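Esterase/lipase (Uncultured bacterium, PDB 3K6K) probably hydrolyses carboxylic ester bonds, as a bacterial homologue of hormone-sensitive lipase built on the alpha/beta hydrolase fold. Local coordinates at residues Ala43-Leu48 and Tyr91-Pro96; Gly221-Asp224 and Leu229-Pro232; Leu190-Trp195 and Glu251-Asp256. All blocks are in the same frame, centred on the assembly; numbering follows the deposited sequence.

Contact 1. Residues Ala43-Leu48 and Tyr91-Pro96; sequences AGMEAL and YISGSP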
loop_
_atom_site.group_PDB
_atom_site.type_symbol
_atom_site.label_atom_id
_atom_site.label_comp_id
_atom_site.label_asym_id
_atom_site.label_seq_id
_atom_site.Cartn_x
_atom_site.Cartn_y
_atom_site.Cartn_z
ATOM N N ALA A 43 -25.007 -4.841 -23.659
ATOM C CA ALA A 43 -24.814 -5.471 -24.966
ATOM C C ALA A 43 -23.542 -4.993 -25.657
ATOM O O ALA A 43 -22.837 -5.806 -26.235
ATOM C CB ALA A 43 -26.034 -5.296 -25.888
ATOM N N GLY A 44 -23.244 -3.692 -25.537
ATOM C CA GLY A 44 -22.053 -3.050 -26.118
ATOM C C GLY A 44 -20.733 -3.221 -25.363
ATOM O O GLY A 44 -19.669 -3.255 -25.962
ATOM N N MET A 45 -20.789 -3.325 -24.041
ATOM C CA MET A 45 -19.661 -3.837 -23.305
ATOM C C MET A 45 -19.363 -5.266 -23.765
ATOM O O MET A 45 -18.213 -5.623 -23.974
ATOM C CB MET A 45 -19.970 -3.799 -21.833
ATOM C CG MET A 45 -18.768 -3.781 -20.926
ATOM S SD MET A 45 -19.284 -3.658 -19.177
ATOM C CE MET A 45 -20.558 -2.348 -19.355
ATOM N N GLU A 46 -20.402 -6.069 -23.967
ATOM C CA GLU A 46 -20.211 -7.459 -24.386
ATOM C C GLU A 46 -19.505 -7.516 -25.754
ATOM O O GLU A 46 -18.521 -8.232 -25.912
ATOM C CB GLU A 46 -21.530 -8.279 -24.401
ATOM C CG GLU A 46 -22.246 -8.563 -23.031
ATOM C CD GLU A 46 -21.569 -9.672 -22.181
ATOM O OE1 GLU A 46 -20.564 -10.226 -22.614
ATOM O OE2 GLU A 46 -22.046 -10.022 -21.071
ATOM N N ALA A 47 -19.966 -6.716 -26.716
ATOM C CA ALA A 47 -19.486 -6.807 -28.102
ATOM C C ALA A 47 -18.037 -6.346 -28.211
ATOM O O ALA A 47 -17.219 -7.014 -28.847
ATOM C CB ALA A 47 -20.397 -6.003 -29.049
ATOM N N LEU A 48 -17.724 -5.214 -27.578
ATOM C CA LEU A 48 -16.364 -4.696 -27.533
ATOM C C LEU A 48 -15.437 -5.701 -26.807
ATOM O O LEU A 48 -14.348 -6.037 -27.294
ATOM C CB LEU A 48 -16.375 -3.318 -26.873
ATOM C CG LEU A 48 -15.167 -2.374 -26.898
ATOM C CD1 LEU A 48 -15.653 -0.920 -27.156
ATOM C CD2 LEU A 48 -14.295 -2.442 -25.618
ATOM N N TYR A 91 -21.891 -2.632 -10.207
ATOM C CA TYR A 91 -22.984 -3.473 -9.760
ATOM C C TYR A 91 -24.125 -3.508 -10.782
ATOM O O TYR A 91 -25.161 -4.117 -10.519
ATOM C CB TYR A 91 -23.515 -3.051 -8.408
ATOM C CG TYR A 91 -22.551 -3.197 -7.241
ATOM C CD1 TYR A 91 -21.778 -2.123 -6.793
ATOM C CD2 TYR A 91 -22.433 -4.406 -6.567
ATOM C CE1 TYR A 91 -20.938 -2.254 -5.691
ATOM C CE2 TYR A 91 -21.592 -4.550 -5.475
ATOM C CZ TYR A 91 -20.839 -3.486 -5.043
ATOM O OH TYR A 91 -19.991 -3.677 -3.940
ATOM N N ILE A 92 -23.952 -2.910 -11.962
ATOM C CA ILE A 92 -25.073 -2.883 -12.899
ATOM C C ILE A 92 -24.746 -3.474 -14.256
ATOM O O ILE A 92 -25.634 -3.574 -15.104
ATOM C CB ILE A 92 -25.676 -1.456 -13.087
ATOM C CG1 ILE A 92 -24.637 -0.509 -13.630
ATOM C CG2 ILE A 92 -26.180 -0.871 -11.766
ATOM C CD1 ILE A 92 -25.248 0.764 -14.274
ATOM N N SER A 93 -23.494 -3.861 -14.484
ATOM C CA SER A 93 -23.094 -4.463 -15.738
ATOM C C SER A 93 -21.919 -5.381 -15.518
ATOM O O SER A 93 -21.397 -5.473 -14.412
ATOM C CB SER A 93 -22.700 -3.399 -16.722
ATOM O OG SER A 93 -21.908 -2.415 -16.071
ATOM N N GLY A 94 -21.512 -6.069 -16.575
ATOM C CA GLY A 94 -20.286 -6.780 -16.588
ATOM C C GLY A 94 -20.696 -8.222 -16.572
ATOM O O GLY A 94 -21.852 -8.494 -16.316
ATOM N N SER A 95 -19.762 -9.155 -16.808
ATOM C CA SER A 95 -20.134 -10.574 -16.740
ATOM C C SER A 95 -18.880 -11.396 -16.816
ATOM O O SER A 95 -17.809 -10.883 -17.135
ATOM C CB SER A 95 -21.017 -10.915 -17.941
ATOM O OG SER A 95 -20.247 -10.832 -19.162
ATOM N N PRO A 96 -18.989 -12.695 -16.546
ATOM C CA PRO A 96 -17.768 -13.454 -16.695
ATOM C C PRO A 96 -17.136 -13.293 -18.112
ATOM O O PRO A 96 -15.898 -13.173 -18.243
ATOM C CB PRO A 96 -18.236 -14.858 -16.393
ATOM C CG PRO A 96 -19.277 -14.659 -15.350
ATOM C CD PRO A 96 -20.019 -13.437 -15.775
#
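Met-45 and Glu-46, neighbours on helix 38-49, reach across to Ser-93, Gly-94 and Ser-95 in the loop that leads into helix 96-110. The flexible thioether of Met-45 suits an uneven surface. Its chain runs extended until chi3 (-45°) turns the terminal methyl toward the loop, where CE lies 3.6 Å from Ser-93 OG and equally near that residue's CB. Behind it, Met-45 SD passes 4.2 Å from Gly-94 CA. At the backbone angles of Gly-94 a beta carbon would collide with the preceding carbonyl oxygen, which explains the glycine. The hydroxyl of Ser-93 is hydrogen-bonded to Gly-89 O, and the Met-45 methyl packs against its side.

Glu-46 supplies the polar half of the contact. Its chain folds at chi2 (-76°), bringing the carboxylate round to Ser-95, whose OG donates to Glu-46 OE2 over 2.7 Å. The hydroxyl arrives on the syn side, 30° out of the carboxylate plane. Ser-95 is the N-cap of helix 96-110, and its short side chain lets one oxygen both cap a backbone N-H and bind the acid. The helix start would probably stabilise the negative charge. With an alanine at Glu-46, Ser-95 OG would probably lose the acceptor for its proton and be held by the cap alone. Glu-46 also rests on Ser-97 and Thr-98, and Met-45 on Thr-98, so helix 38-49 packs against the first turn of helix 96-110, beside the loop that follows strand 82-86.

Contact 2. Residues Gly221-Asp224 and Leu229-Pro232; sequences GGED and LISP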
loop_
_atom_site.group_PDB
_atom_site.type_symbol
_atom_site.label_atom_id
_atom_site.label_comp_id
_atom_site.label_asym_id
_atom_site.label_seq_id
_atom_site.Cartn_x
_atom_site.Cartn_y
_atom_site.Cartn_z
ATOM N N GLY A 221 -30.483 1.845 -3.630
ATOM C CA GLY A 221 -31.932 2.064 -3.772
ATOM C C GLY A 221 -32.902 2.017 -2.600
ATOM O O GLY A 221 -33.754 1.145 -2.528
ATOM N N GLY A 222 -32.760 2.944 -1.676
ATOM C CA GLY A 222 -33.605 2.879 -0.494
ATOM C C GLY A 222 -32.679 2.511 0.653
ATOM O O GLY A 222 -32.740 3.165 1.695
ATOM N N GLU A 223 -31.829 1.489 0.482
ATOM C CA GLU A 223 -30.762 1.187 1.481
ATOM C C GLU A 223 -29.831 2.354 1.893
ATOM O O GLU A 223 -29.830 3.425 1.271
ATOM C CB GLU A 223 -29.930 -0.039 1.070
ATOM C CG GLU A 223 -30.651 -1.379 1.206
ATOM C CD GLU A 223 -31.109 -1.677 2.630
ATOM O OE1 GLU A 223 -31.886 -2.645 2.805
ATOM O OE2 GLU A 223 -30.704 -0.958 3.571
ATOM N N ASP A 224 -29.060 2.166 2.962
ATOM C CA ASP A 224 -28.136 3.217 3.381
ATOM C C ASP A 224 -26.768 3.036 2.698
ATOM O O ASP A 224 -26.251 1.903 2.591
ATOM C CB ASP A 224 -27.990 3.282 4.906
ATOM C CG ASP A 224 -26.923 4.311 5.362
ATOM O OD1 ASP A 224 -26.689 5.369 4.699
ATOM O OD2 ASP A 224 -26.294 4.065 6.413
ATOM N N LEU A 229 -22.039 -3.717 4.326
ATOM C CA LEU A 229 -22.025 -4.708 3.219
ATOM C C LEU A 229 -22.165 -4.092 1.823
ATOM O O LEU A 229 -21.990 -4.777 0.801
ATOM C CB LEU A 229 -23.132 -5.754 3.422
ATOM C CG LEU A 229 -22.771 -7.025 4.180
ATOM C CD1 LEU A 229 -21.874 -6.729 5.356
ATOM C CD2 LEU A 229 -24.051 -7.648 4.644
ATOM N N ILE A 230 -22.477 -2.803 1.792
ATOM C CA ILE A 230 -22.492 -2.000 0.578
ATOM C C ILE A 230 -21.149 -1.231 0.421
ATOM O O ILE A 230 -20.479 -1.304 -0.607
ATOM C CB ILE A 230 -23.699 -0.975 0.639
ATOM C CG1 ILE A 230 -25.046 -1.694 0.712
ATOM C CG2 ILE A 230 -23.713 -0.001 -0.558
ATOM C CD1 ILE A 230 -26.243 -0.746 0.670
ATOM N N SER A 231 -20.804 -0.446 1.433
ATOM C CA SER A 231 -19.553 0.331 1.485
ATOM C C SER A 231 -18.584 -0.182 2.593
ATOM O O SER A 231 -18.466 0.418 3.710
ATOM C CB SER A 231 -19.830 1.822 1.636
ATOM O OG SER A 231 -20.645 2.343 0.571
ATOM N N PRO A 232 -17.850 -1.272 2.282
ATOM C CA PRO A 232 -17.057 -1.946 3.309
ATOM C C PRO A 232 -16.064 -1.021 4.011
ATOM O O PRO A 232 -15.620 -1.295 5.119
ATOM C CB PRO A 232 -16.386 -3.068 2.497
ATOM C CG PRO A 232 -17.390 -3.398 1.423
ATOM C CD PRO A 232 -17.757 -1.998 0.994
#
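Within the long loop that carries the chain from helix 209-220 to strand 243-248, Ile-230 reaches back to Glu-223 and Asp-224, closing a bend of the chain. The CA atoms of Asp-224 and Ile-230, the nearest pair between 221-224 and 229-232, are 8.2 Å apart, so the backbones do not pair and the gap is bridged by a side chain. Ile-230 is well suited to this: CG1 stands opposite the carbonyl carbon, and with chi2 at -176° the longer branch is fully stretched, placing its end methyl where the other segment passes. That methyl does all the touching. Ile-230 CD1 lies 3.3 Å from Asp-224 O, a snug van der Waals approach to a backbone oxygen, and 3.8 Å from Glu-223 CB.

Glu-223, which follows the two glycines that lead the chain out of helix 209-220 with positive phi, thus contributes only the aliphatic base of its side chain, while chi1 (-72°) and chi2 (-59°) fold the acid away from the isoleucine, as befits a charged residue on an exposed loop. The aspartate likewise takes part through its main chain; its OD1 makes a weak hydrogen bond to Lys-226 N, two residues on. Phe-127 packs on Glu-223, Leu-229 and Ile-230, so one aromatic ring borders both segments. Through Pro-232 the loop then lies over helix 158-172. The whole belongs to the return limb of a beta-alpha-beta crossover, in which strands 180-184 and 243-248 are parallel neighbours, a topology characteristic of the alpha/beta hydrolase fold.

Contact 3. Residues Leu190-Trp195 and Glu251-Asp256; sequences LTLSRW and EALLSD. With SO4 (sulfate ion), chain F.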
loop_
_atom_site.group_PDB
_atom_site.type_symbol
_atom_site.label_atom_id
_atom_site.label_comp_id
_atom_site.label_asym_id
_atom_site.label_seq_id
_atom_site.Cartn_x
_atom_site.Cartn_y
_atom_site.Cartn_z
ATOM N N LEU A 190 -19.681 3.816 -1.643
ATOM C CA LEU A 190 -20.760 4.373 -2.471
ATOM C C LEU A 190 -21.251 5.737 -2.057
ATOM O O LEU A 190 -22.153 6.302 -2.706
ATOM C CB LEU A 190 -21.921 3.408 -2.603
ATOM C CG LEU A 190 -21.570 2.482 -3.775
ATOM C CD1 LEU A 190 -20.343 1.596 -3.441
ATOM C CD2 LEU A 190 -22.793 1.616 -4.116
ATOM N N THR A 191 -20.635 6.312 -1.025
ATOM C CA THR A 191 -20.852 7.738 -0.760
ATOM C C THR A 191 -20.127 8.663 -1.706
ATOM O O THR A 191 -20.498 9.819 -1.814
ATOM C CB THR A 191 -20.553 8.187 0.709
ATOM O OG1 THR A 191 -19.149 8.361 0.891
ATOM C CG2 THR A 191 -21.104 7.209 1.769
ATOM N N LEU A 192 -19.046 8.213 -2.347
ATOM C CA LEU A 192 -18.339 9.041 -3.340
ATOM C C LEU A 192 -18.002 10.479 -2.899
ATOM O O LEU A 192 -18.486 11.425 -3.514
ATOM C CB LEU A 192 -19.135 9.089 -4.661
ATOM C CG LEU A 192 -19.604 7.744 -5.292
ATOM C CD1 LEU A 192 -20.689 7.985 -6.296
ATOM C CD2 LEU A 192 -18.475 7.033 -6.005
ATOM N N SER A 193 -17.100 10.648 -1.921
ATOM C CA SER A 193 -17.028 11.894 -1.120
ATOM C C SER A 193 -15.617 12.250 -0.707
ATOM O O SER A 193 -15.348 13.376 -0.233
ATOM C CB SER A 193 -18.016 11.813 0.046
ATOM O OG SER A 193 -17.659 10.785 0.959
ATOM N N ARG A 194 -14.725 11.275 -0.888
ATOM C CA ARG A 194 -13.346 11.251 -0.404
ATOM C C ARG A 194 -12.443 12.048 -1.373
ATOM O O ARG A 194 -12.921 12.536 -2.414
ATOM C CB ARG A 194 -12.939 9.760 -0.213
ATOM C CG ARG A 194 -13.495 9.280 1.123
ATOM C CD ARG A 194 -13.451 7.816 1.549
ATOM N NE ARG A 194 -12.999 7.935 2.908
ATOM C CZ ARG A 194 -13.751 7.994 4.000
ATOM N NH1 ARG A 194 -15.053 7.788 4.001
ATOM N NH2 ARG A 194 -13.142 8.209 5.134
ATOM N N TRP A 195 -11.160 12.186 -1.051
ATOM C CA TRP A 195 -10.299 13.118 -1.756
ATOM C C TRP A 195 -10.177 12.885 -3.288
ATOM O O TRP A 195 -10.315 13.854 -4.075
ATOM C CB TRP A 195 -8.934 13.148 -1.086
ATOM C CG TRP A 195 -7.947 14.075 -1.717
ATOM C CD1 TRP A 195 -7.749 15.388 -1.371
ATOM C CD2 TRP A 195 -7.021 13.811 -2.834
ATOM N NE1 TRP A 195 -6.754 15.939 -2.162
ATOM C CE2 TRP A 195 -6.291 15.002 -3.060
ATOM C CE3 TRP A 195 -6.710 12.687 -3.603
ATOM C CZ2 TRP A 195 -5.299 15.119 -4.061
ATOM C CZ3 TRP A 195 -5.714 12.802 -4.596
ATOM C CH2 TRP A 195 -5.036 14.020 -4.829
ATOM N N GLU A 251 -7.470 7.714 -11.006
ATOM C CA GLU A 251 -8.655 7.093 -10.486
ATOM C C GLU A 251 -9.466 7.967 -9.511
ATOM O O GLU A 251 -9.009 8.350 -8.420
ATOM C CB GLU A 251 -8.269 5.757 -9.858
ATOM C CG GLU A 251 -7.781 4.774 -10.876
ATOM C CD GLU A 251 -8.230 3.361 -10.569
ATOM O OE1 GLU A 251 -9.405 3.238 -10.221
ATOM O OE2 GLU A 251 -7.441 2.370 -10.667
ATOM N N ALA A 252 -10.690 8.272 -9.926
ATOM C CA ALA A 252 -11.639 8.944 -9.041
ATOM C C ALA A 252 -11.785 8.151 -7.702
ATOM O O ALA A 252 -12.102 8.751 -6.686
ATOM C CB ALA A 252 -12.998 9.043 -9.731
ATOM N N LEU A 253 -11.583 6.822 -7.753
ATOM C CA LEU A 253 -11.758 5.869 -6.632
ATOM C C LEU A 253 -10.391 5.414 -6.002
ATOM O O LEU A 253 -10.270 4.367 -5.358
ATOM C CB LEU A 253 -12.587 4.656 -7.072
ATOM C CG LEU A 253 -13.951 4.880 -7.751
ATOM C CD1 LEU A 253 -14.720 3.577 -7.950
ATOM C CD2 LEU A 253 -14.787 5.850 -6.897
ATOM N N LEU A 254 -9.371 6.209 -6.226
ATOM C CA LEU A 254 -8.097 6.010 -5.565
ATOM C C LEU A 254 -8.242 6.065 -4.063
ATOM O O LEU A 254 -7.562 5.297 -3.367
ATOM C CB LEU A 254 -7.058 7.057 -5.976
ATOM C CG LEU A 254 -5.671 6.926 -5.298
ATOM C CD1 LEU A 254 -4.984 5.671 -5.712
ATOM C CD2 LEU A 254 -4.755 8.157 -5.639
ATOM N N SER A 255 -9.070 6.975 -3.545
ATOM C CA SER A 255 -9.146 7.075 -2.086
ATOM C C SER A 255 -9.926 5.864 -1.531
ATOM O O SER A 255 -9.872 5.633 -0.337
ATOM C CB SER A 255 -9.723 8.412 -1.607
ATOM O OG SER A 255 -8.952 9.517 -2.076
ATOM N N ASP A 256 -10.613 5.087 -2.391
ATOM C CA ASP A 256 -11.236 3.814 -1.956
ATOM C C ASP A 256 -10.153 2.779 -1.539
ATOM O O ASP A 256 -10.257 2.095 -0.490
ATOM C CB ASP A 256 -12.139 3.171 -3.042
ATOM C CG ASP A 256 -13.598 3.759 -3.087
ATOM O OD1 ASP A 256 -14.510 3.006 -3.417
ATOM O OD2 ASP A 256 -13.863 4.935 -2.790
HETATM S S SO4 F . -15.098 8.565 8.266
HETATM O O1 SO4 F . -14.510 9.440 7.248
HETATM O O2 SO4 F . -14.567 8.989 9.582
HETATM O O3 SO4 F . -16.567 8.573 8.166
HETATM O O4 SO4 F . -14.739 7.166 8.086
#
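Arg-194 and Ser-255 meet where the loop after strand 180-184 of this alpha/beta hydrolase runs past the start of helix 254-266. At its base, Arg-194 CB packs on Ser-255 CB at 3.8 Å; a small serine allows this close backbone approach. CG continues opposite the carbonyl carbon, rotation about the CG-CD bond (chi3 135°) bends the chain and sets the course of NE, and Arg-194 NE stays 6.5 Å from Asp-256 OD2, too far for a salt bridge. NH1 instead pairs with Asp-189 OD1, and NH2 turns to a sulfate, probably from the crystallisation liquor.

Next to the arginine, Trp-195 sets its ring edge toward Ser-255, with Trp-195 CB 3.8 Å from Ser-255 OG. That hydroxyl is hydrogen-bonded to Glu-262 of the second subunit, while the indole makes a cation-pi contact with Arg-263 of the same subunit, so this corner also serves the dimer interface. Farther back along the loop, Leu-192 CD2 and Leu-253 CD2 touch at 4.0 Å, their branched side chains crossing obliquely beside Phe-187. The type I turn from Glu-251 to Leu-254, which runs into the helix, carries the probable acid of a Ser-His-Glu triad: Glu-251 OE1 binds His-281 ND1. At the arginine's tip, Arg-194 NH2 gives a bent hydrogen bond of 2.8 Å to SO4 O1, 145° at the hydrogen, with the sulfur in the guanidinium plane.

In the fold
Contacts 2 and 3 are joined, although their centres lie about 15 Å apart: Ser-231 OG probably forms a hydrogen bond of 2.8 Å with Leu-190 N, and Ile-230 CG2 packs 4.0 Å from Leu-190 CD2. In sequence, both segments of contact 2 fall between the two of contact 3. Contact 1 comes earlier, its centre about 23 Å from each of the others; it touches contact 2 where Tyr-91 OH lies 4.1 Å from Ile-230 O. After strand 82-86, residues 91-96 follow directly on the HGGG motif that begins at His-87, whose glycine N-H groups line the oxyanion hole in relatives; 251-256, after strand 243-248, holds the likely triad acid, Glu-251.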